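Local coordinates for protein eukaryotic translation initiation factor 2A (Schizosaccharomyces pombe, PDB 3WJ9) that probably directs initiator methionyl-tRNA to the small ribosomal subunit, in a codon-dependent manner, during translation of a few specific mRNAs, and contains a beta-propeller, at residues A50-A54 against T55-I59; A140-T144 against N145-F149. All blocks are in the same frame, centred on the assembly; numbering follows the deposited sequence.

Interaction 1: A50-A54 against T55-I59; sequences AYATA and TQVVI
Tyr51 carries its ring between its own backbone N and carbonyl carbon (chi1 64°), and this stands the ring up beside Val58. Val58 has CG1 anti to its backbone N (chi1 161°), which brings this methyl to the outer half of the ring; CB, held by the backbone, meets it too. The two residues belong to a beta hairpin, the middle two strands of a four-stranded antiparallel blade in the beta-propeller. Their side chains run alongside each other and point the same way. Tyr51 CZ lies 3.6 Å from Val58 CB, and Tyr51 CE1 is equally close to Val58 CG1. The valine meets the ring obliquely. Thr53 CG2 comes to the ring edge, in its plane, from the same strand. Ile33, in a loop, also touches Tyr51, Thr53 and Val58.

Tyr51 and Val58 are an antiparallel hydrogen-bonded pair. Both of their backbone bonds are weak: Tyr51 N to Val58 O is 3.3 Å, and Val58 N to Tyr51 O is 3.4 Å. Ala50 with Ile59 and Ala52 with Val57 are the flanking non-hydrogen-bonded pairs. Their side chains lie on the other face, where small alanines face branched residues. Ala52 CB approaches Val57 CG2 at 4.3 Å. This face meets the next blade in the chain: Ala50 touches Phe81, and Ala52 touches Thr76 and Leu79.

The chain reverses through Ala54 and Thr55. Gln56 O takes two donors from Thr53 at this end. Thr53 N approaches nearly along the C=O axis at 3.1 Å, with an N-H...O angle of 162°. Thr53 OG1 makes the second bond, reaching Gln56 O at 3.3 Å from above the carbonyl plane.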
loop_
_atom_site.group_PDB
_atom_site.type_symbol
_atom_site.label_atom_id
_atom_site.label_comp_id
_atom_site.label_asym_id
_atom_site.label_seq_id
_atom_site.Cartn_x
_atom_site.Cartn_y
_atom_site.Cartn_z
ATOM N N ALA A 50 -0.517 -15.354 3.336
ATOM C CA ALA A 50 0.248 -15.528 4.564
ATOM C C ALA A 50 -0.508 -14.972 5.761
ATOM O O ALA A 50 -1.090 -13.894 5.686
ATOM C CB ALA A 50 1.606 -14.853 4.445
ATOM N N TYR A 51 -0.497 -15.708 6.866
ATOM C CA TYR A 51 -1.076 -15.202 8.102
ATOM C C TYR A 51 -0.153 -15.482 9.277
ATOM O O TYR A 51 0.538 -16.500 9.313
ATOM C CB TYR A 51 -2.460 -15.804 8.345
ATOM C CG TYR A 51 -2.470 -17.300 8.549
ATOM C CD1 TYR A 51 -2.625 -18.162 7.473
ATOM C CD2 TYR A 51 -2.339 -17.850 9.817
ATOM C CE1 TYR A 51 -2.637 -19.529 7.651
ATOM C CE2 TYR A 51 -2.351 -19.214 10.003
ATOM C CZ TYR A 51 -2.500 -20.051 8.917
ATOM O OH TYR A 51 -2.511 -21.415 9.091
ATOM N N ALA A 52 -0.147 -14.567 10.236
ATOM C CA ALA A 52 0.759 -14.667 11.365
ATOM C C ALA A 52 0.035 -15.094 12.630
ATOM O O ALA A 52 -1.023 -14.565 12.969
ATOM C CB ALA A 52 1.467 -13.343 11.586
ATOM N N THR A 53 0.612 -16.075 13.310
ATOM C CA THR A 53 0.190 -16.441 14.650
ATOM C C THR A 53 1.391 -16.248 15.565
ATOM O O THR A 53 2.481 -15.925 15.091
ATOM C CB THR A 53 -0.324 -17.889 14.725
ATOM O OG1 THR A 53 0.772 -18.803 14.593
ATOM C CG2 THR A 53 -1.353 -18.156 13.636
ATOM N N ALA A 54 1.199 -16.438 16.865
ATOM C CA ALA A 54 2.280 -16.246 17.824
ATOM C C ALA A 54 3.456 -17.179 17.552
ATOM O O ALA A 54 4.612 -16.764 17.591
ATOM C CB ALA A 54 1.769 -16.448 19.239
ATOM N N THR A 55 3.152 -18.440 17.267
ATOM C CA THR A 55 4.182 -19.459 17.122
ATOM C C THR A 55 4.864 -19.431 15.756
ATOM O O THR A 55 6.091 -19.484 15.668
ATOM C CB THR A 55 3.597 -20.870 17.355
ATOM O OG1 THR A 55 2.901 -20.899 18.606
ATOM C CG2 THR A 55 4.697 -21.916 17.379
ATOM N N GLN A 56 4.066 -19.350 14.694
ATOM C CA GLN A 56 4.556 -19.579 13.336
ATOM C C GLN A 56 3.957 -18.637 12.286
ATOM O O GLN A 56 3.164 -17.749 12.604
ATOM C CB GLN A 56 4.275 -21.031 12.935
ATOM C CG GLN A 56 4.905 -22.073 13.843
ATOM C CD GLN A 56 4.343 -23.470 13.656
ATOM O OE1 GLN A 56 3.598 -23.734 12.716
ATOM N NE2 GLN A 56 4.683 -24.370 14.576
ATOM N N VAL A 57 4.364 -18.830 11.032
ATOM C CA VAL A 57 3.781 -18.120 9.896
ATOM C C VAL A 57 3.537 -19.106 8.754
ATOM O O VAL A 57 4.450 -19.818 8.339
ATOM C CB VAL A 57 4.682 -16.969 9.396
ATOM C CG1 VAL A 57 4.137 -16.392 8.096
ATOM C CG2 VAL A 57 4.800 -15.882 10.450
ATOM N N VAL A 58 2.309 -19.145 8.247
ATOM C CA VAL A 58 1.940 -20.135 7.238
ATOM C C VAL A 58 1.614 -19.507 5.886
ATOM O O VAL A 58 0.861 -18.538 5.800
ATOM C CB VAL A 58 0.739 -20.981 7.710
ATOM C CG1 VAL A 58 0.058 -21.664 6.537
ATOM C CG2 VAL A 58 1.198 -22.009 8.720
ATOM N N ILE A 59 2.198 -20.071 4.833
ATOM C CA ILE A 59 1.945 -19.625 3.470
ATOM C C ILE A 59 1.117 -20.661 2.710
ATOM O O ILE A 59 1.526 -21.816 2.570
ATOM C CB ILE A 59 3.258 -19.366 2.714
ATOM C CG1 ILE A 59 4.143 -18.406 3.513
ATOM C CG2 ILE A 59 2.972 -18.819 1.326
ATOM C CD1 ILE A 59 5.440 -18.045 2.820
#

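Interaction 2: A140-T144 against N145-F149; sequences ARLVT and NEVHF
Arg141 and His148 exchange two backbone hydrogen bonds. Arg141 N gives to His148 O and His148 N gives to Arg141 O, each at 3.1 Å. Val143 and Glu146 form a second hydrogen-bonded pair. Val143 N donates to Glu146 O at 3.0 Å, and Glu146 N returns a bond to Val143 O at 3.1 Å. All four polar backbone atoms of each pair are therefore satisfied across the hairpin. In the Glu146 to Val143 bond the donor stands well above the carbonyl plane. That bond closes a type II beta turn from Val143 to Glu146, with Thr144 and Asn145 at its corner. These two residues make the two-residue loop of a tight beta hairpin within a beta-propeller blade. His148 O also receives a CA-H...O contact from Ala140 CA.

On the face with Arg141, Val143, Glu146 and His148, the imidazole lies under a methyl group. Val143 places CG2 beside its own backbone N, with CG1 anti to that atom (chi1 -162°). From there CG2 sits over one face of the ring, 3.5 Å from its centroid and 23° off the normal. This is a CH-pi contact, displaced toward the rim. Glu146 CD lies at the ring edge, in plane. On the opposite face Leu142 CD1 meets Val147 CG2 at 3.7 Å, the two side chains crossing at a slant.

The two strands are the middle pair of their blade, between strands 131-132 and 161-162. Phe149 makes a backbone hydrogen bond to Ala161, and Glu146 touches Lys162. Arg141 makes a cation-pi contact with Phe120 of strand 116-120. On the Leu142 side the hairpin leans on the following blade, with Ala140 and Leu142 touching Phe171 of strand 170-173.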
loop_
_atom_site.group_PDB
_atom_site.type_symbol
_atom_site.label_atom_id
_atom_site.label_comp_id
_atom_site.label_asym_id
_atom_site.label_seq_id
_atom_site.Cartn_x
_atom_site.Cartn_y
_atom_site.Cartn_z
ATOM N N ALA A 140 16.047 -2.605 -1.382
ATOM C CA ALA A 140 16.573 -1.343 -0.870
ATOM C C ALA A 140 16.328 -1.143 0.624
ATOM O O ALA A 140 15.193 -1.202 1.097
ATOM C CB ALA A 140 15.982 -0.183 -1.653
ATOM N N ARG A 141 17.414 -0.895 1.351
ATOM C CA ARG A 141 17.372 -0.625 2.784
ATOM C C ARG A 141 17.728 0.841 3.024
ATOM O O ARG A 141 18.305 1.491 2.153
ATOM C CB ARG A 141 18.338 -1.557 3.525
ATOM C CG ARG A 141 18.273 -1.520 5.049
ATOM C CD ARG A 141 19.539 -2.131 5.635
ATOM N NE ARG A 141 19.541 -2.164 7.095
ATOM C CZ ARG A 141 20.584 -2.552 7.823
ATOM N NH1 ARG A 141 21.705 -2.932 7.226
ATOM N NH2 ARG A 141 20.509 -2.556 9.147
ATOM N N LEU A 142 17.385 1.364 4.197
ATOM C CA LEU A 142 17.678 2.757 4.510
ATOM C C LEU A 142 18.571 2.913 5.732
ATOM O O LEU A 142 18.194 2.555 6.847
ATOM C CB LEU A 142 16.384 3.532 4.726
ATOM C CG LEU A 142 16.569 4.970 5.199
ATOM C CD1 LEU A 142 17.308 5.805 4.159
ATOM C CD2 LEU A 142 15.215 5.556 5.511
ATOM N N VAL A 143 19.757 3.460 5.509
ATOM C CA VAL A 143 20.671 3.763 6.594
ATOM C C VAL A 143 20.736 5.274 6.729
ATOM O O VAL A 143 20.466 6.001 5.765
ATOM C CB VAL A 143 22.073 3.169 6.337
ATOM C CG1 VAL A 143 22.875 3.104 7.627
ATOM C CG2 VAL A 143 21.937 1.778 5.744
ATOM N N THR A 144 21.031 5.748 7.935
ATOM C CA THR A 144 21.343 7.157 8.141
ATOM C C THR A 144 22.286 7.604 7.052
ATOM O O THR A 144 23.312 6.905 6.813
ATOM C CB THR A 144 22.045 7.408 9.487
ATOM O OG1 THR A 144 23.055 6.407 9.682
ATOM C CG2 THR A 144 21.059 7.331 10.648
ATOM N N ASN A 145 21.965 8.692 6.369
ATOM C CA ASN A 145 22.911 9.328 5.472
ATOM C C ASN A 145 23.429 8.342 4.442
ATOM O O ASN A 145 24.574 8.437 4.003
ATOM C CB ASN A 145 24.081 9.923 6.257
ATOM C CG ASN A 145 23.628 10.835 7.380
ATOM O OD1 ASN A 145 22.675 11.599 7.229
ATOM N ND2 ASN A 145 24.313 10.760 8.515
ATOM N N GLU A 146 22.582 7.405 4.040
ATOM C CA GLU A 146 22.957 6.478 2.981
ATOM C C GLU A 146 21.755 5.586 2.611
ATOM O O GLU A 146 20.849 5.377 3.419
ATOM C CB GLU A 146 24.267 5.804 3.372
ATOM C CG GLU A 146 24.838 4.872 2.350
ATOM C CD GLU A 146 26.155 4.291 2.792
ATOM O OE1 GLU A 146 26.594 4.578 3.927
ATOM O OE2 GLU A 146 26.749 3.550 1.991
ATOM N N VAL A 147 21.758 5.058 1.389
ATOM C CA VAL A 147 20.698 4.170 0.918
ATOM C C VAL A 147 21.415 2.990 0.261
ATOM O O VAL A 147 22.263 3.180 -0.611
ATOM C CB VAL A 147 19.676 4.775 -0.070
ATOM C CG1 VAL A 147 18.967 3.683 -0.859
ATOM C CG2 VAL A 147 18.681 5.647 0.675
ATOM N N HIS A 148 21.078 1.777 0.689
ATOM C CA HIS A 148 21.712 0.568 0.164
ATOM C C HIS A 148 20.846 -0.146 -0.871
ATOM O O HIS A 148 19.622 -0.176 -0.760
ATOM C CB HIS A 148 22.043 -0.398 1.303
ATOM C CG HIS A 148 23.045 0.138 2.279
ATOM N ND1 HIS A 148 23.728 1.315 2.072
ATOM C CD2 HIS A 148 23.480 -0.350 3.465
ATOM C CE1 HIS A 148 24.541 1.534 3.093
ATOM N NE2 HIS A 148 24.411 0.540 3.949
ATOM N N PHE A 149 21.499 -0.722 -1.875
ATOM C CA PHE A 149 20.822 -1.517 -2.893
ATOM C C PHE A 149 21.351 -2.944 -2.873
ATOM O O PHE A 149 22.526 -3.170 -2.595
ATOM C CB PHE A 149 21.011 -0.902 -4.282
ATOM C CG PHE A 149 20.358 0.438 -4.446
ATOM C CD1 PHE A 149 20.984 1.588 -3.997
ATOM C CD2 PHE A 149 19.121 0.549 -5.056
ATOM C CE1 PHE A 149 20.387 2.823 -4.146
ATOM C CE2 PHE A 149 18.518 1.781 -5.210
ATOM C CZ PHE A 149 19.153 2.919 -4.754
#

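Interactions 1 and 2 occupy equivalent places in two blades of one propeller. Each is the hairpin formed by the two middle strands of a four-stranded antiparallel sheet, and each centre lies about 21 Å from the centre of the chain. The two do not touch. Their centres are about 29 Å apart and their nearest atoms about 19 Å. The blade of strands 76-81 to 116-120 comes between them in the chain. Interaction 1 touches its first strand and interaction 2 its last. The turns differ: 143-146 is a type II turn whose end residues form a doubly hydrogen-bonded pair, whereas a threonine hydroxyl joins the bonding beside Ala54 and Thr55.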